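Lectin CEL-IV, C-type (Cucumaria echinata, PDB 3ALU) binds galactose-containing sugars such as raffinose at a calcium site in the C-type lectin domain of each of its four subunits. Local coordinates at residues N31-F36 against F143-Q148; S4-W9 against C147-V152. All blocks are in the same frame, centred on the assembly; numbering follows the deposited sequence.

Overall arrangement
Read from the N terminus, the chain first lays down the 4-9 segment, next reaches helix 26-33 and the turn into strand 36-40, and much later arrives at strand 143-148. Contact 1 (31-36 with 143-148) closes a loop of 106 residues that carries the calcium and sugar site. Contact 2 (4-9 with 147-152) closes a wider one of 137 residues, and contact 1 nests within it. Both end on the same stretch of chain, sharing Cys-147 and Gln-148, with centres about 11 Å apart. They also touch: Phe-36 CZ lies 3.8 Å from Trp-9 CZ2. Together they tie the N-terminal segment and the first helix to strand 143-148 and the residues just after it.

Contact 1: residues N31-F36 against F143-Q148; sequences NACRQF and FKYICQ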
ATOM      1  N   ASN A  31     -19.366  -7.606 -18.211  1.00 15.06           N
ATOM      2  CA  ASN A  31     -18.426  -7.173 -19.245  1.00 15.97           C
ATOM      3  C   ASN A  31     -17.832  -5.802 -18.942  1.00 15.21           C
ATOM      4  O   ASN A  31     -16.659  -5.554 -19.240  1.00 16.48           O
ATOM      5  CB  ASN A  31     -19.125  -7.145 -20.611  1.00 17.03           C
ATOM      6  CG  ASN A  31     -18.139  -7.006 -21.762  1.00 23.72           C
ATOM      7  OD1 ASN A  31     -18.101  -5.977 -22.443  1.00 30.16           O
ATOM      8  ND2 ASN A  31     -17.294  -8.018 -21.938  1.00 27.56           N
ATOM      9  N   ALA A  32     -18.613  -4.933 -18.309  1.00 14.62           N
ATOM     10  CA  ALA A  32     -18.134  -3.600 -17.900  1.00 15.19           C
ATOM     11  C   ALA A  32     -16.979  -3.788 -16.901  1.00 15.38           C
ATOM     12  O   ALA A  32     -15.914  -3.147 -17.012  1.00 16.93           O
ATOM     13  CB  ALA A  32     -19.269  -2.779 -17.299  1.00 14.80           C
ATOM     14  N   CYS A  33     -17.168  -4.689 -15.933  1.00 14.87           N
ATOM     15  CA  CYS A  33     -16.104  -4.941 -14.962  1.00 15.32           C
ATOM     16  C   CYS A  33     -14.858  -5.561 -15.601  1.00 15.37           C
ATOM     17  O   CYS A  33     -13.748  -5.355 -15.102  1.00 15.82           O
ATOM     18  CB  CYS A  33     -16.638  -5.847 -13.829  1.00 15.63           C
ATOM     19  SG  CYS A  33     -18.003  -5.167 -12.860  1.00 14.52           S
ATOM     20  N   ARG A  34     -15.033  -6.349 -16.671  1.00 15.56           N
ATOM     21  CA  ARG A  34     -13.917  -6.985 -17.363  1.00 16.32           C
ATOM     22  C   ARG A  34     -13.056  -6.004 -18.145  1.00 16.94           C
ATOM     23  O   ARG A  34     -12.004  -6.411 -18.656  1.00 18.38           O
ATOM     24  CB  ARG A  34     -14.434  -8.073 -18.299  1.00 16.41           C
ATOM     25  CG  ARG A  34     -14.946  -9.303 -17.560  1.00 15.07           C
ATOM     26  CD  ARG A  34     -15.446 -10.326 -18.557  1.00 22.05           C
ATOM     27  NE  ARG A  34     -16.019 -11.457 -17.826  1.00 24.62           N
ATOM     28  CZ  ARG A  34     -16.449 -12.569 -18.398  1.00 30.08           C
ATOM     29  NH1 ARG A  34     -16.365 -12.697 -19.722  1.00 32.09           N
ATOM     30  NH2 ARG A  34     -16.962 -13.549 -17.646  1.00 29.81           N
ATOM     31  N   GLN A  35     -13.507  -4.756 -18.247  1.00 16.88           N
ATOM     32  CA  GLN A  35     -12.720  -3.700 -18.942  1.00 17.69           C
ATOM     33  C   GLN A  35     -11.551  -3.251 -18.093  1.00 18.19           C
ATOM     34  O   GLN A  35     -10.581  -2.667 -18.599  1.00 18.57           O
ATOM     35  CB  GLN A  35     -13.586  -2.497 -19.338  1.00 18.29           C
ATOM     36  CG  GLN A  35     -14.784  -2.847 -20.215  1.00 20.80           C
ATOM     37  CD  GLN A  35     -14.381  -3.709 -21.395  1.00 26.29           C
ATOM     38  OE1 GLN A  35     -13.592  -3.277 -22.235  1.00 27.45           O
ATOM     39  NE2 GLN A  35     -14.891  -4.952 -21.450  1.00 26.08           N
ATOM     40  N   PHE A  36     -11.648  -3.476 -16.786  1.00 18.00           N
ATOM     41  CA  PHE A  36     -10.533  -3.261 -15.894  1.00 19.03           C
ATOM     42  C   PHE A  36      -9.661  -4.501 -15.894  1.00 20.86           C
ATOM     43  O   PHE A  36     -10.157  -5.634 -15.908  1.00 21.65           O
ATOM     44  CB  PHE A  36     -11.031  -2.895 -14.475  1.00 18.26           C
ATOM     45  CG  PHE A  36     -12.004  -1.734 -14.488  1.00 17.93           C
ATOM     46  CD1 PHE A  36     -11.556  -0.425 -14.657  1.00 19.99           C
ATOM     47  CD2 PHE A  36     -13.380  -1.960 -14.361  1.00 17.94           C
ATOM     48  CE1 PHE A  36     -12.440   0.637 -14.703  1.00 18.96           C
ATOM     49  CE2 PHE A  36     -14.287  -0.908 -14.427  1.00 19.52           C
ATOM     50  CZ  PHE A  36     -13.817   0.413 -14.577  1.00 20.04           C
ATOM     51  N   PHE A 143     -29.526  -2.974 -13.656  1.00 13.53           N
ATOM     52  CA  PHE A 143     -29.224  -2.444 -12.330  1.00 13.66           C
ATOM     53  C   PHE A 143     -27.823  -1.776 -12.281  1.00 12.62           C
ATOM     54  O   PHE A 143     -26.957  -2.033 -13.126  1.00 14.01           O
ATOM     55  CB  PHE A 143     -29.138  -3.578 -11.280  1.00 13.47           C
ATOM     56  CG  PHE A 143     -30.427  -4.301 -10.963  1.00 15.06           C
ATOM     57  CD1 PHE A 143     -30.338  -5.617 -10.493  1.00 17.11           C
ATOM     58  CD2 PHE A 143     -31.690  -3.703 -11.062  1.00 17.80           C
ATOM     59  CE1 PHE A 143     -31.480  -6.329 -10.108  1.00 17.57           C
ATOM     60  CE2 PHE A 143     -32.857  -4.436 -10.728  1.00 16.17           C
ATOM     61  CZ  PHE A 143     -32.735  -5.751 -10.270  1.00 16.62           C
ATOM     62  N   LYS A 144     -27.622  -0.947 -11.267  1.00 13.71           N
ATOM     63  CA  LYS A 144     -26.284  -0.548 -10.821  1.00 12.64           C
ATOM     64  C   LYS A 144     -25.528  -1.840 -10.422  1.00 12.53           C
ATOM     65  O   LYS A 144     -26.147  -2.919 -10.261  1.00 14.02           O
ATOM     66  CB  LYS A 144     -26.407   0.350  -9.623  1.00 12.55           C
ATOM     67  CG  LYS A 144     -27.173   1.672  -9.958  1.00 12.92           C
ATOM     68  CD  LYS A 144     -26.998   2.659  -8.834  1.00 14.89           C
ATOM     69  CE  LYS A 144     -27.631   4.040  -9.209  1.00 18.86           C
ATOM     70  NZ  LYS A 144     -29.122   3.971  -9.384  1.00 18.90           N
ATOM     71  N   TYR A 145     -24.209  -1.740 -10.267  1.00 12.29           N
ATOM     72  CA  TYR A 145     -23.406  -2.950 -10.099  1.00 11.15           C
ATOM     73  C   TYR A 145     -22.114  -2.581  -9.404  1.00 11.98           C
ATOM     74  O   TYR A 145     -21.640  -1.452  -9.505  1.00 11.61           O
ATOM     75  CB  TYR A 145     -23.142  -3.650 -11.475  1.00 10.91           C
ATOM     76  CG  TYR A 145     -22.456  -2.744 -12.511  1.00 11.83           C
ATOM     77  CD1 TYR A 145     -23.221  -1.870 -13.277  1.00 13.09           C
ATOM     78  CD2 TYR A 145     -21.079  -2.799 -12.717  1.00 13.73           C
ATOM     79  CE1 TYR A 145     -22.605  -1.016 -14.219  1.00 12.60           C
ATOM     80  CE2 TYR A 145     -20.453  -1.964 -13.668  1.00 15.82           C
ATOM     81  CZ  TYR A 145     -21.251  -1.073 -14.394  1.00 14.11           C
ATOM     82  OH  TYR A 145     -20.673  -0.205 -15.320  1.00 16.98           O
ATOM     83  N   ILE A 146     -21.550  -3.531  -8.668  1.00 11.84           N
ATOM     84  CA  ILE A 146     -20.233  -3.368  -8.059  1.00 12.93           C
ATOM     85  C   ILE A 146     -19.214  -4.243  -8.746  1.00 12.57           C
ATOM     86  O   ILE A 146     -19.380  -5.461  -8.881  1.00 12.57           O
ATOM     87  CB  ILE A 146     -20.232  -3.713  -6.543  1.00 12.82           C
ATOM     88  CG1 ILE A 146     -21.186  -2.809  -5.772  1.00 16.45           C
ATOM     89  CG2 ILE A 146     -18.855  -3.636  -5.947  1.00 13.99           C
ATOM     90  CD1 ILE A 146     -21.681  -3.468  -4.482  1.00 18.05           C
ATOM     91  N   CYS A 147     -18.140  -3.604  -9.210  1.00 12.51           N
ATOM     92  CA  CYS A 147     -16.962  -4.320  -9.737  1.00 12.47           C
ATOM     93  C   CYS A 147     -15.891  -4.525  -8.659  1.00 11.94           C
ATOM     94  O   CYS A 147     -15.744  -3.686  -7.709  1.00 11.46           O
ATOM     95  CB  CYS A 147     -16.317  -3.537 -10.906  1.00 13.69           C
ATOM     96  SG  CYS A 147     -17.390  -3.272 -12.334  1.00 16.60           S
ATOM     97  N   GLN A 148     -15.099  -5.582  -8.842  1.00 12.28           N
ATOM     98  CA  GLN A 148     -13.863  -5.778  -8.081  1.00 11.64           C
ATOM     99  C   GLN A 148     -12.713  -5.822  -9.091  1.00 14.16           C
ATOM    100  O   GLN A 148     -12.848  -6.389 -10.171  1.00 14.05           O
ATOM    101  CB  GLN A 148     -13.904  -7.082  -7.237  1.00 13.44           C
ATOM    102  CG  GLN A 148     -13.893  -8.307  -8.086  1.00 14.18           C
ATOM    103  CD  GLN A 148     -14.016  -9.566  -7.267  1.00 16.39           C
ATOM    104  OE1 GLN A 148     -14.695  -9.570  -6.249  1.00 18.31           O
ATOM    105  NE2 GLN A 148     -13.388 -10.649  -7.737  1.00 20.25           N
TER
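Cys-33 and Cys-147 are joined by a disulfide, SG to SG 2.1 Å, whose central torsion of -81° has the left-handed sign and goes with a separation of 3.7 Å between Cys-33 CB and Cys-147 CB. Each sulfur stands anti to its own carbonyl carbon, beside the backbone N (chi1 -62° for Cys-33). Tyr-145 meets the disulfide at the edge of its ring: Cys-33 SG sits 3.9 Å from Tyr-145 CD2, and its direction from the ring centroid is 74° off the normal, a sulfur-aromatic contact near the ring plane. With CG placed between the backbone N and the carbonyl carbon (chi1 57°), the ring is swung along the helix side, where Ala-32 CB approaches it obliquely and comes to 3.5 Å from Tyr-145 OH. That hydroxyl is hydrogen-bonded to Asn-22. At the end of the type I turn that begins at Cys-33, Phe-36 CE2 is a looser neighbour of Cys-147 SG, at 4.4 Å, the sulfur lying oblique to the ring.

A disulfide joining the first helix to this strand is characteristic of the C-type lectin fold. No hydrogen bond crosses between the segments, so the hold here is covalent, with apolar contact around a buried sulfur pair and the one nearby hydroxyl satisfied by a separate partner.

Contact 2: residues S4-W9 against C147-V152; sequences SCPPLW and CQLPCV
Gln-148 OE1 accepts hydrogen bonds from two donors, Lys-15 NZ and Ser-53 N, while its NE2 bonds to Asp-100, so the amide is held at both ends. Its CB points away from the 4-9 segment, and what Trp-9 meets is the Gln-148 backbone, Trp-9 CZ3 to Gln-148 C at 4.1 Å. The main meeting is between Trp-9 and Leu-149. Leu-149 CG lies over one face of the indole, 3.7 Å from the centroid of the six-membered ring and 15° off its normal, which fits a CH-pi contact. The two methyls then divide. CD2 rests on the benzo end, 3.6 Å from Trp-9 CH2, and CD1 reaches Pro-6 tip to tip, 3.5 Å from Pro-6 CD.

Pro-6 and Trp-9 can flank one leucine because a type II turn folds the chain between them, closed by Trp-9 N to Pro-6 O at 2.9 Å. In this C-type lectin fold the turn leads into the hairpin of strands 10-12 and 15-21, which pairs through 15-21 with strand 143-148; Leu-149 directly follows that strand. The outer rim of the indole also packs on it, Trp-9 CH2 standing 3.8 Å from Cys-147 CB, and Phe-36 meets the ring edge-to-face. Cys-5, just before Pro-6, is bonded to Cys-16. Farther along the chain, Cys-151 forms a disulfide with Cys-41 of the second subunit.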
ATOM      1  N   SER A   4      -4.363  -1.152  -0.702  1.00 25.18           N
ATOM      2  CA  SER A   4      -4.046  -0.131  -1.704  1.00 23.10           C
ATOM      3  C   SER A   4      -4.891  -0.285  -2.963  1.00 20.92           C
ATOM      4  O   SER A   4      -4.931  -1.381  -3.568  1.00 20.48           O
ATOM      5  CB  SER A   4      -2.591  -0.242  -2.137  1.00 24.08           C
ATOM      6  OG  SER A   4      -1.729  -0.068  -1.032  1.00 28.62           O
ATOM      7  N   CYS A   5      -5.537   0.800  -3.372  1.00 18.99           N
ATOM      8  CA  CYS A   5      -6.425   0.799  -4.547  1.00 18.09           C
ATOM      9  C   CYS A   5      -6.235   2.024  -5.426  1.00 17.84           C
ATOM     10  O   CYS A   5      -5.767   3.072  -4.952  1.00 17.34           O
ATOM     11  CB  CYS A   5      -7.898   0.756  -4.130  1.00 18.33           C
ATOM     12  SG  CYS A   5      -8.336  -0.755  -3.239  1.00 18.81           S
ATOM     13  N   PRO A   6      -6.672   1.935  -6.687  1.00 17.09           N
ATOM     14  CA  PRO A   6      -6.556   3.146  -7.493  1.00 17.29           C
ATOM     15  C   PRO A   6      -7.611   4.205  -7.140  1.00 15.59           C
ATOM     16  O   PRO A   6      -8.588   3.912  -6.448  1.00 14.49           O
ATOM     17  CB  PRO A   6      -6.771   2.648  -8.923  1.00 18.25           C
ATOM     18  CG  PRO A   6      -6.751   1.146  -8.865  1.00 19.56           C
ATOM     19  CD  PRO A   6      -7.071   0.754  -7.472  1.00 17.35           C
ATOM     20  N   PRO A   7      -7.428   5.445  -7.620  1.00 15.75           N
ATOM     21  CA  PRO A   7      -8.354   6.514  -7.376  1.00 15.33           C
ATOM     22  C   PRO A   7      -9.760   6.142  -7.794  1.00 15.19           C
ATOM     23  O   PRO A   7      -9.974   5.571  -8.875  1.00 14.65           O
ATOM     24  CB  PRO A   7      -7.806   7.654  -8.239  1.00 15.00           C
ATOM     25  CG  PRO A   7      -6.363   7.385  -8.293  1.00 15.05           C
ATOM     26  CD  PRO A   7      -6.309   5.882  -8.465  1.00 17.09           C
ATOM     27  N   LEU A   8     -10.693   6.466  -6.909  1.00 15.34           N
ATOM     28  CA  LEU A   8     -12.145   6.202  -7.047  1.00 14.71           C
ATOM     29  C   LEU A   8     -12.520   4.786  -6.616  1.00 14.25           C
ATOM     30  O   LEU A   8     -13.711   4.504  -6.456  1.00 16.06           O
ATOM     31  CB  LEU A   8     -12.737   6.549  -8.441  1.00 15.70           C
ATOM     32  CG  LEU A   8     -12.482   7.960  -8.994  1.00 16.44           C
ATOM     33  CD1 LEU A   8     -12.999   8.043 -10.475  1.00 17.87           C
ATOM     34  CD2 LEU A   8     -13.172   9.011  -8.117  1.00 17.17           C
ATOM     35  N   TRP A   9     -11.525   3.924  -6.416  1.00 14.72           N
ATOM     36  CA  TRP A   9     -11.812   2.563  -5.922  1.00 14.23           C
ATOM     37  C   TRP A   9     -11.626   2.563  -4.411  1.00 14.66           C
ATOM     38  O   TRP A   9     -11.025   3.473  -3.867  1.00 13.72           O
ATOM     39  CB  TRP A   9     -10.908   1.505  -6.591  1.00 14.59           C
ATOM     40  CG  TRP A   9     -11.226   1.373  -8.055  1.00 13.40           C
ATOM     41  CD1 TRP A   9     -10.936   2.289  -9.059  1.00 13.38           C
ATOM     42  CD2 TRP A   9     -11.934   0.313  -8.689  1.00 12.10           C
ATOM     43  NE1 TRP A   9     -11.421   1.849 -10.261  1.00 13.17           N
ATOM     44  CE2 TRP A   9     -12.039   0.634 -10.070  1.00 13.81           C
ATOM     45  CE3 TRP A   9     -12.492  -0.885  -8.231  1.00 12.42           C
ATOM     46  CZ2 TRP A   9     -12.686  -0.210 -10.998  1.00 13.71           C
ATOM     47  CZ3 TRP A   9     -13.143  -1.707  -9.125  1.00 14.69           C
ATOM     48  CH2 TRP A   9     -13.226  -1.388 -10.507  1.00 15.17           C
ATOM     49  N   CYS A 147     -18.140  -3.604  -9.210  1.00 12.51           N
ATOM     50  CA  CYS A 147     -16.962  -4.320  -9.737  1.00 12.47           C
ATOM     51  C   CYS A 147     -15.891  -4.525  -8.659  1.00 11.94           C
ATOM     52  O   CYS A 147     -15.744  -3.686  -7.709  1.00 11.46           O
ATOM     53  CB  CYS A 147     -16.317  -3.537 -10.906  1.00 13.69           C
ATOM     54  SG  CYS A 147     -17.390  -3.272 -12.334  1.00 16.60           S
ATOM     55  N   GLN A 148     -15.099  -5.582  -8.842  1.00 12.28           N
ATOM     56  CA  GLN A 148     -13.863  -5.778  -8.081  1.00 11.64           C
ATOM     57  C   GLN A 148     -12.713  -5.822  -9.091  1.00 14.16           C
ATOM     58  O   GLN A 148     -12.848  -6.389 -10.171  1.00 14.05           O
ATOM     59  CB  GLN A 148     -13.904  -7.082  -7.237  1.00 13.44           C
ATOM     60  CG  GLN A 148     -13.893  -8.307  -8.086  1.00 14.18           C
ATOM     61  CD  GLN A 148     -14.016  -9.566  -7.267  1.00 16.39           C
ATOM     62  OE1 GLN A 148     -14.695  -9.570  -6.249  1.00 18.31           O
ATOM     63  NE2 GLN A 148     -13.388 -10.649  -7.737  1.00 20.25           N
ATOM     64  N   LEU A 149     -11.583  -5.207  -8.750  1.00 13.90           N
ATOM     65  CA  LEU A 149     -10.393  -5.375  -9.580  1.00 15.35           C
ATOM     66  C   LEU A 149      -9.870  -6.786  -9.377  1.00 15.91           C
ATOM     67  O   LEU A 149     -10.211  -7.426  -8.393  1.00 15.58           O
ATOM     68  CB  LEU A 149      -9.341  -4.317  -9.187  1.00 15.12           C
ATOM     69  CG  LEU A 149      -9.776  -2.892  -9.568  1.00 15.37           C
ATOM     70  CD1 LEU A 149      -8.749  -1.882  -9.058  1.00 15.01           C
ATOM     71  CD2 LEU A 149      -9.909  -2.724 -11.092  1.00 16.92           C
ATOM     72  N   PRO A 150      -9.023  -7.293 -10.303  1.00 17.49           N
ATOM     73  CA  PRO A 150      -8.473  -8.608 -10.164  1.00 19.07           C
ATOM     74  C   PRO A 150      -7.855  -8.787  -8.776  1.00 19.28           C
ATOM     75  O   PRO A 150      -7.080  -7.928  -8.328  1.00 20.10           O
ATOM     76  CB  PRO A 150      -7.393  -8.671 -11.281  1.00 19.15           C
ATOM     77  CG  PRO A 150      -7.814  -7.684 -12.268  1.00 20.00           C
ATOM     78  CD  PRO A 150      -8.590  -6.625 -11.546  1.00 17.65           C
ATOM     79  N   CYS A 151      -8.251  -9.853  -8.091  1.00 20.44           N
ATOM     80  CA  CYS A 151      -7.799 -10.154  -6.736  1.00 22.01           C
ATOM     81  C   CYS A 151      -6.583 -11.076  -6.861  1.00 21.49           C
ATOM     82  O   CYS A 151      -6.683 -12.172  -7.421  1.00 20.71           O
ATOM     83  CB  CYS A 151      -8.918 -10.864  -5.957  1.00 23.42           C
ATOM     84  SG  CYS A 151      -8.589 -11.162  -4.186  1.00 30.31           S
ATOM     85  N   VAL A 152      -5.436 -10.611  -6.378  1.00 20.77           N
ATOM     86  CA  VAL A 152      -4.205 -11.393  -6.520  1.00 21.11           C
ATOM     87  C   VAL A 152      -3.365 -11.276  -5.276  1.00 21.26           C
ATOM     88  O   VAL A 152      -3.478 -10.313  -4.531  1.00 21.09           O
ATOM     89  CB  VAL A 152      -3.361 -10.928  -7.719  1.00 21.42           C
ATOM     90  CG1 VAL A 152      -4.136 -11.164  -9.017  1.00 21.94           C
ATOM     91  CG2 VAL A 152      -2.977  -9.443  -7.588  1.00 21.45           C
TER